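Local atomic coordinates of fluvirucin B1 DH domain from module 1 (Actinomadura vulgaris, PDB entry 6OBV), a protein that probably dehydrates the beta-hydroxyacyl intermediate made by the first module of the fluvirucin B1 polyketide synthase, leaving a carbon-carbon double bond. Residues 56-61 and 113-118; 75-80 and 105-110. One frame throughout, in Å; residues are numbered along the deposited sequence.

How the contacts relate
Both contacts belong to the N-terminal half of the dehydratase, and their centres lie about 11 Å apart. Contact 1 pairs two neighbouring strands. Contact 2 falls within the sequence that runs between them, and holds the lead-in to helix 79-92 against the loop that later feeds strand 115-121. The two pack directly on each other: Ile-58 CD1 meets Phe-77 CE1 at 3.5 Å, and Val-115 CG2 meets Ile-109 CD1 at 3.9 Å. Contact 2 is also the more central, about 11 Å from the centre of the chain against about 17 Å. Its Leu-76 O hydrogen-bonds His-69 ND1, and by position His-69 is probably the histidine of the dehydratase signature sequence.

Contact 1: residues 56-61 and 113-118; sequences GRISTT and EPVQLQ
Glu-113 O lies near Ser-59 CB and is joined to Thr-60 N by a water, which accepts from Thr-60 N and donates to Glu-113 O at 2.6 Å. Ser-59 OG in turn accepts from Thr-61 N in an ST turn, just where strand 52-58 has ended. Pro-114 lies alongside Arg-57, both side chains pointing the same way. A bend at chi3 (-67°) brings the guanidinium obliquely alongside the proline ring, with Arg-57 NH2 3.7 Å from Pro-114 CG. At Val-115 the chains pair fully, Val-115 N giving a bond to Ile-58 O at 2.7 Å while Val-115 O accepts from Ile-58 N at 2.9 Å. These are adjacent antiparallel strands of the N-terminal hot-dog of a dehydratase, a sheet wrapped round helix 79-92. Ile-58 holds CG1 between its own N and carbonyl carbon (chi1 60°), side by side with Val-115, and CG1 is 3.9 Å from Val-115 CB. Gln-116 faces Arg-57 in a non-hydrogen-bonded pair, on the other side of the sheet from Ile-58, and its OE1 accepts from Arg-137. Leu-117 N reaches Gly-56 O at 2.9 Å, almost straight at hydrogen (174°), and Leu-117 O takes Gly-56 N at 3.1 Å. The Leu-117 side chain crosses that of Ile-58 at about a right angle, Leu-117 CD1 being 4.0 Å from Ile-58 CG2. Beyond it, Gln-118 NE2 bonds to Glu-45 O of the second subunit.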
ATOM      1  N   GLY A  56       6.842   3.281  -4.155  1.00 23.80           N
ATOM      2  CA  GLY A  56       7.835   3.054  -5.175  1.00 25.75           C
ATOM      3  C   GLY A  56       9.200   2.888  -4.559  1.00 31.21           C
ATOM      4  O   GLY A  56       9.345   2.776  -3.339  1.00 26.77           O
ATOM      5  N   ARG A  57      10.205   2.846  -5.426  1.00 39.67           N
ATOM      6  CA  ARG A  57      11.581   2.679  -4.985  1.00 43.41           C
ATOM      7  C   ARG A  57      12.498   3.335  -6.009  1.00 42.12           C
ATOM      8  O   ARG A  57      12.193   3.356  -7.205  1.00 37.71           O
ATOM      9  CB  ARG A  57      11.927   1.196  -4.783  1.00 41.04           C
ATOM     10  CG  ARG A  57      12.927   0.648  -5.768  1.00 47.29           C
ATOM     11  CD  ARG A  57      13.195  -0.825  -5.554  1.00 50.59           C
ATOM     12  NE  ARG A  57      13.878  -1.096  -4.295  1.00 52.23           N
ATOM     13  CZ  ARG A  57      14.189  -2.319  -3.862  1.00 63.07           C
ATOM     14  NH1 ARG A  57      13.874  -3.385  -4.592  1.00 64.79           N
ATOM     15  NH2 ARG A  57      14.809  -2.479  -2.696  1.00 65.00           N
ATOM     16  N   ILE A  58      13.610   3.905  -5.528  1.00 34.76           N
ATOM     17  CA  ILE A  58      14.599   4.514  -6.408  1.00 32.80           C
ATOM     18  C   ILE A  58      15.994   4.141  -5.922  1.00 29.78           C
ATOM     19  O   ILE A  58      16.193   3.727  -4.778  1.00 30.94           O
ATOM     20  CB  ILE A  58      14.445   6.054  -6.493  1.00 33.61           C
ATOM     21  CG1 ILE A  58      14.596   6.680  -5.120  1.00 27.79           C
ATOM     22  CG2 ILE A  58      13.091   6.447  -7.113  1.00 30.76           C
ATOM     23  CD1 ILE A  58      14.361   8.173  -5.113  1.00 32.03           C
ATOM     24  N   SER A  59      16.966   4.294  -6.816  1.00 28.81           N
ATOM     25  CA  SER A  59      18.369   4.017  -6.514  1.00 34.34           C
ATOM     26  C   SER A  59      19.193   4.588  -7.652  1.00 35.02           C
ATOM     27  O   SER A  59      18.699   4.720  -8.771  1.00 35.73           O
ATOM     28  CB  SER A  59      18.637   2.521  -6.362  1.00 24.74           C
ATOM     29  OG  SER A  59      19.127   1.965  -7.565  1.00 30.30           O
ATOM     30  N   THR A  60      20.458   4.921  -7.368  1.00 35.20           N
ATOM     31  CA  THR A  60      21.311   5.422  -8.447  1.00 32.35           C
ATOM     32  C   THR A  60      21.447   4.401  -9.570  1.00 36.84           C
ATOM     33  O   THR A  60      21.781   4.770 -10.701  1.00 33.18           O
ATOM     34  CB  THR A  60      22.705   5.808  -7.926  1.00 34.41           C
ATOM     35  OG1 THR A  60      23.360   4.650  -7.402  1.00 37.79           O
ATOM     36  CG2 THR A  60      22.613   6.863  -6.819  1.00 29.43           C
ATOM     37  N   THR A  61      21.164   3.128  -9.292  1.00 37.45           N
ATOM     38  CA  THR A  61      21.277   2.097 -10.315  1.00 32.42           C
ATOM     39  C   THR A  61      20.125   2.171 -11.310  1.00 32.51           C
ATOM     40  O   THR A  61      20.330   1.993 -12.511  1.00 34.62           O
ATOM     41  CB  THR A  61      21.316   0.715  -9.657  1.00 34.00           C
ATOM     42  OG1 THR A  61      22.497   0.616  -8.869  1.00 39.23           O
ATOM     43  CG2 THR A  61      21.297  -0.382 -10.692  1.00 37.47           C
ATOM     44  N   GLU A 113      22.447   2.641  -2.395  1.00 45.51           N
ATOM     45  CA  GLU A 113      21.426   2.024  -1.573  1.00 47.71           C
ATOM     46  C   GLU A 113      20.043   2.416  -2.085  1.00 42.79           C
ATOM     47  O   GLU A 113      19.805   3.593  -2.373  1.00 34.69           O
ATOM     48  CB  GLU A 113      21.595   2.458  -0.126  1.00 57.76           C
ATOM     49  CG  GLU A 113      22.272   1.427   0.748  1.00 70.69           C
ATOM     50  CD  GLU A 113      22.067   1.726   2.212  1.00 77.23           C
ATOM     51  OE1 GLU A 113      21.076   1.217   2.790  1.00 76.47           O
ATOM     52  OE2 GLU A 113      22.887   2.490   2.773  1.00 80.87           O
ATOM     53  N   PRO A 114      19.115   1.474  -2.218  1.00 42.25           N
ATOM     54  CA  PRO A 114      17.767   1.829  -2.664  1.00 36.52           C
ATOM     55  C   PRO A 114      16.992   2.588  -1.599  1.00 32.22           C
ATOM     56  O   PRO A 114      17.234   2.455  -0.397  1.00 33.40           O
ATOM     57  CB  PRO A 114      17.126   0.472  -2.952  1.00 35.00           C
ATOM     58  CG  PRO A 114      17.825  -0.446  -2.071  1.00 38.06           C
ATOM     59  CD  PRO A 114      19.256   0.030  -2.013  1.00 41.05           C
ATOM     60  N   VAL A 115      16.037   3.386  -2.063  1.00 32.11           N
ATOM     61  CA  VAL A 115      15.175   4.189  -1.206  1.00 27.09           C
ATOM     62  C   VAL A 115      13.729   3.791  -1.459  1.00 33.29           C
ATOM     63  O   VAL A 115      13.271   3.784  -2.610  1.00 33.01           O
ATOM     64  CB  VAL A 115      15.380   5.688  -1.467  1.00 31.45           C
ATOM     65  CG1 VAL A 115      14.479   6.517  -0.579  1.00 21.91           C
ATOM     66  CG2 VAL A 115      16.857   6.067  -1.294  1.00 35.68           C
ATOM     67  N   GLN A 116      13.014   3.458  -0.383  1.00 30.27           N
ATOM     68  CA  GLN A 116      11.579   3.220  -0.463  1.00 27.81           C
ATOM     69  C   GLN A 116      10.829   4.545  -0.400  1.00 24.98           C
ATOM     70  O   GLN A 116      11.123   5.386   0.453  1.00 26.91           O
ATOM     71  CB  GLN A 116      11.124   2.316   0.683  1.00 23.96           C
ATOM     72  CG  GLN A 116      11.592   0.891   0.567  1.00 36.97           C
ATOM     73  CD  GLN A 116      10.976   0.017   1.640  1.00 48.78           C
ATOM     74  OE1 GLN A 116      10.671   0.487   2.756  1.00 41.50           O
ATOM     75  NE2 GLN A 116      10.766  -1.258   1.308  1.00 55.21           N
ATOM     76  N   LEU A 117       9.865   4.739  -1.302  1.00 28.14           N
ATOM     77  CA  LEU A 117       9.080   5.972  -1.364  1.00 28.77           C
ATOM     78  C   LEU A 117       7.632   5.672  -1.022  1.00 27.63           C
ATOM     79  O   LEU A 117       7.109   4.632  -1.423  1.00 27.09           O
ATOM     80  CB  LEU A 117       9.131   6.598  -2.759  1.00 22.58           C
ATOM     81  CG  LEU A 117      10.463   7.069  -3.329  1.00 26.86           C
ATOM     82  CD1 LEU A 117      10.215   7.733  -4.711  1.00 20.97           C
ATOM     83  CD2 LEU A 117      11.120   8.042  -2.369  1.00 22.74           C
ATOM     84  N   GLN A 118       6.975   6.583  -0.301  1.00 28.60           N
ATOM     85  CA  GLN A 118       5.532   6.478  -0.090  1.00 33.33           C
ATOM     86  C   GLN A 118       4.906   7.857  -0.180  1.00 32.83           C
ATOM     87  O   GLN A 118       5.340   8.781   0.513  1.00 26.09           O
ATOM     88  CB  GLN A 118       5.176   5.857   1.265  1.00 37.00           C
ATOM     89  CG  GLN A 118       4.850   4.393   1.218  1.00 46.45           C
ATOM     90  CD  GLN A 118       4.140   3.914   2.473  1.00 49.85           C
ATOM     91  OE1 GLN A 118       3.264   4.593   3.005  1.00 59.95           O
ATOM     92  NE2 GLN A 118       4.526   2.744   2.955  1.00 41.91           N
TER
HETATM   93  O   HOH W   1      20.987   4.914  -4.259  1.00 27.77           O

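Contact 2: residues 75-80 and 105-110; sequences VLFPGT and APLVIE
Val-75 and Ile-109 share one direct hydrogen bond and one water. Ile-109 N donates to Val-75 O at 2.9 Å. The other two polar atoms of the pair have drifted apart, and a single water fills in: it accepts from Val-75 N at 3.0 Å and donates to Ile-109 O at 2.9 Å. Two residues on, the same scheme returns. Phe-77 N gives a direct bond to Leu-107 O at 2.9 Å, while a second water donates to Phe-77 O at 3.0 Å and accepts from Leu-107 N at 2.7 Å. All eight backbone N and O atoms of these two pairs are therefore satisfied across the contact, half directly and half through water. Between them sits the lone bridge of Leu-76 with Val-108, the two chains running in opposite directions. Leu-76 O points elsewhere, to His-69 ND1, and Ala-105 O likewise takes His-146 ND1.

Side chains fill in around the backbone. Leu-76 CD2 lies 3.7 Å from Val-108 CG2, and Val-75 CG1, anti to its own N (chi1 -179°), comes against the flank of Ile-109. The Phe-77 CB sits 3.6 Å from Leu-107 CD2, while its ring swings off to meet Phe-82 edge-to-face, with Pro-78 CD above one face, toward its rim. Pro-78 follows His-69 by nine residues, a histidine-to-proline spacing that matches the signature of polyketide dehydratases and probably identifies His-69 as its histidine. The water-bridged pairing lies on the run from His-69 into helix 79-92, the central helix of the hot-dog fold.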
ATOM      1  N   VAL A  75      24.807  13.566  -2.027  1.00 36.35           N
ATOM      2  CA  VAL A  75      23.748  13.397  -3.013  1.00 32.61           C
ATOM      3  C   VAL A  75      22.414  13.673  -2.329  1.00 36.12           C
ATOM      4  O   VAL A  75      22.091  13.050  -1.310  1.00 32.05           O
ATOM      5  CB  VAL A  75      23.781  11.987  -3.623  1.00 31.94           C
ATOM      6  CG1 VAL A  75      22.691  11.830  -4.666  1.00 26.84           C
ATOM      7  CG2 VAL A  75      25.148  11.713  -4.221  1.00 34.28           C
ATOM      8  N   LEU A  76      21.644  14.615  -2.888  1.00 32.61           N
ATOM      9  CA  LEU A  76      20.345  15.026  -2.367  1.00 29.59           C
ATOM     10  C   LEU A  76      19.279  14.809  -3.424  1.00 30.51           C
ATOM     11  O   LEU A  76      19.439  15.252  -4.571  1.00 27.63           O
ATOM     12  CB  LEU A  76      20.333  16.506  -1.979  1.00 25.93           C
ATOM     13  CG  LEU A  76      21.189  16.819  -0.763  1.00 29.35           C
ATOM     14  CD1 LEU A  76      21.316  18.325  -0.599  1.00 29.37           C
ATOM     15  CD2 LEU A  76      20.565  16.164   0.458  1.00 29.24           C
ATOM     16  N   PHE A  77      18.192  14.160  -3.035  1.00 26.03           N
ATOM     17  CA  PHE A  77      17.043  14.067  -3.919  1.00 31.72           C
ATOM     18  C   PHE A  77      16.551  15.481  -4.231  1.00 26.65           C
ATOM     19  O   PHE A  77      16.435  16.304  -3.317  1.00 28.34           O
ATOM     20  CB  PHE A  77      15.946  13.229  -3.262  1.00 31.98           C
ATOM     21  CG  PHE A  77      14.802  12.867  -4.185  1.00 26.96           C
ATOM     22  CD1 PHE A  77      14.949  11.868  -5.145  1.00 28.31           C
ATOM     23  CD2 PHE A  77      13.570  13.505  -4.063  1.00 26.20           C
ATOM     24  CE1 PHE A  77      13.895  11.531  -5.984  1.00 28.79           C
ATOM     25  CE2 PHE A  77      12.501  13.173  -4.891  1.00 24.18           C
ATOM     26  CZ  PHE A  77      12.661  12.176  -5.849  1.00 30.27           C
ATOM     27  N   PRO A  78      16.287  15.813  -5.493  1.00 27.38           N
ATOM     28  CA  PRO A  78      15.923  17.204  -5.818  1.00 25.09           C
ATOM     29  C   PRO A  78      14.513  17.525  -5.351  1.00 25.92           C
ATOM     30  O   PRO A  78      13.602  16.705  -5.471  1.00 27.31           O
ATOM     31  CB  PRO A  78      16.034  17.263  -7.350  1.00 20.50           C
ATOM     32  CG  PRO A  78      15.823  15.834  -7.815  1.00 19.88           C
ATOM     33  CD  PRO A  78      16.275  14.917  -6.674  1.00 18.22           C
ATOM     34  N   GLY A  79      14.337  18.731  -4.800  1.00 33.08           N
ATOM     35  CA  GLY A  79      13.002  19.175  -4.420  1.00 29.68           C
ATOM     36  C   GLY A  79      11.996  19.040  -5.546  1.00 29.34           C
ATOM     37  O   GLY A  79      10.812  18.754  -5.306  1.00 26.80           O
ATOM     38  N   THR A  80      12.449  19.200  -6.791  1.00 25.95           N
ATOM     39  CA  THR A  80      11.557  18.994  -7.924  1.00 27.10           C
ATOM     40  C   THR A  80      11.112  17.550  -8.040  1.00 27.49           C
ATOM     41  O   THR A  80      10.063  17.278  -8.629  1.00 26.98           O
ATOM     42  CB  THR A  80      12.215  19.433  -9.240  1.00 33.52           C
ATOM     43  OG1 THR A  80      13.429  18.705  -9.453  1.00 29.20           O
ATOM     44  CG2 THR A  80      12.502  20.944  -9.234  1.00 36.40           C
ATOM     45  N   ALA A 105      12.328  17.942   5.233  1.00 29.53           N
ATOM     46  CA  ALA A 105      13.605  17.339   5.566  1.00 35.43           C
ATOM     47  C   ALA A 105      14.278  16.915   4.269  1.00 29.95           C
ATOM     48  O   ALA A 105      13.654  16.234   3.434  1.00 28.34           O
ATOM     49  CB  ALA A 105      13.452  16.126   6.518  1.00 35.88           C
ATOM     50  N   PRO A 106      15.526  17.304   4.050  1.00 33.36           N
ATOM     51  CA  PRO A 106      16.245  16.809   2.879  1.00 34.96           C
ATOM     52  C   PRO A 106      16.306  15.289   2.902  1.00 34.26           C
ATOM     53  O   PRO A 106      16.276  14.659   3.965  1.00 34.98           O
ATOM     54  CB  PRO A 106      17.633  17.444   3.019  1.00 41.82           C
ATOM     55  CG  PRO A 106      17.674  18.009   4.412  1.00 44.84           C
ATOM     56  CD  PRO A 106      16.291  18.304   4.806  1.00 39.13           C
ATOM     57  N   LEU A 107      16.332  14.709   1.702  1.00 26.51           N
ATOM     58  CA  LEU A 107      16.477  13.269   1.491  1.00 28.39           C
ATOM     59  C   LEU A 107      17.863  13.045   0.907  1.00 28.45           C
ATOM     60  O   LEU A 107      18.112  13.385  -0.257  1.00 30.65           O
ATOM     61  CB  LEU A 107      15.394  12.733   0.553  1.00 25.26           C
ATOM     62  CG  LEU A 107      15.615  11.326  -0.018  1.00 26.25           C
ATOM     63  CD1 LEU A 107      15.858  10.268   1.091  1.00 27.88           C
ATOM     64  CD2 LEU A 107      14.451  10.931  -0.906  1.00 26.52           C
ATOM     65  N   VAL A 108      18.772  12.525   1.734  1.00 28.83           N
ATOM     66  CA  VAL A 108      20.115  12.164   1.299  1.00 25.37           C
ATOM     67  C   VAL A 108      20.062  10.780   0.664  1.00 34.45           C
ATOM     68  O   VAL A 108      19.468   9.849   1.229  1.00 30.68           O
ATOM     69  CB  VAL A 108      21.095  12.183   2.487  1.00 27.93           C
ATOM     70  CG1 VAL A 108      22.372  11.460   2.141  1.00 32.01           C
ATOM     71  CG2 VAL A 108      21.405  13.601   2.928  1.00 33.52           C
ATOM     72  N   ILE A 109      20.688  10.634  -0.501  1.00 29.62           N
ATOM     73  CA  ILE A 109      20.853   9.334  -1.144  1.00 31.59           C
ATOM     74  C   ILE A 109      22.247   8.829  -0.831  1.00 35.13           C
ATOM     75  O   ILE A 109      23.235   9.409  -1.294  1.00 33.90           O
ATOM     76  CB  ILE A 109      20.663   9.408  -2.668  1.00 28.65           C
ATOM     77  CG1 ILE A 109      19.403  10.187  -3.054  1.00 32.36           C
ATOM     78  CG2 ILE A 109      20.683   7.988  -3.229  1.00 31.03           C
ATOM     79  CD1 ILE A 109      18.106   9.465  -2.784  1.00 32.61           C
ATOM     80  N   GLU A 110      22.343   7.730  -0.091  1.00 41.14           N
ATOM     81  CA  GLU A 110      23.635   7.220   0.354  1.00 47.99           C
ATOM     82  C   GLU A 110      24.132   6.171  -0.639  1.00 42.87           C
ATOM     83  O   GLU A 110      23.757   4.999  -0.562  1.00 35.06           O
ATOM     84  CB  GLU A 110      23.524   6.650   1.764  1.00 60.47           C
ATOM     85  CG  GLU A 110      24.850   6.604   2.510  1.00 75.99           C
ATOM     86  CD  GLU A 110      25.566   7.955   2.527  1.00 85.11           C
ATOM     87  OE1 GLU A 110      24.975   8.942   3.027  1.00 82.90           O
ATOM     88  OE2 GLU A 110      26.724   8.019   2.044  1.00 91.61           O
TER
HETATM   89  O   HOH W   2      25.245  11.256  -0.186  1.00 39.26           O
HETATM   90  O   HOH W   3      15.919  16.310  -0.388  1.00 18.27           O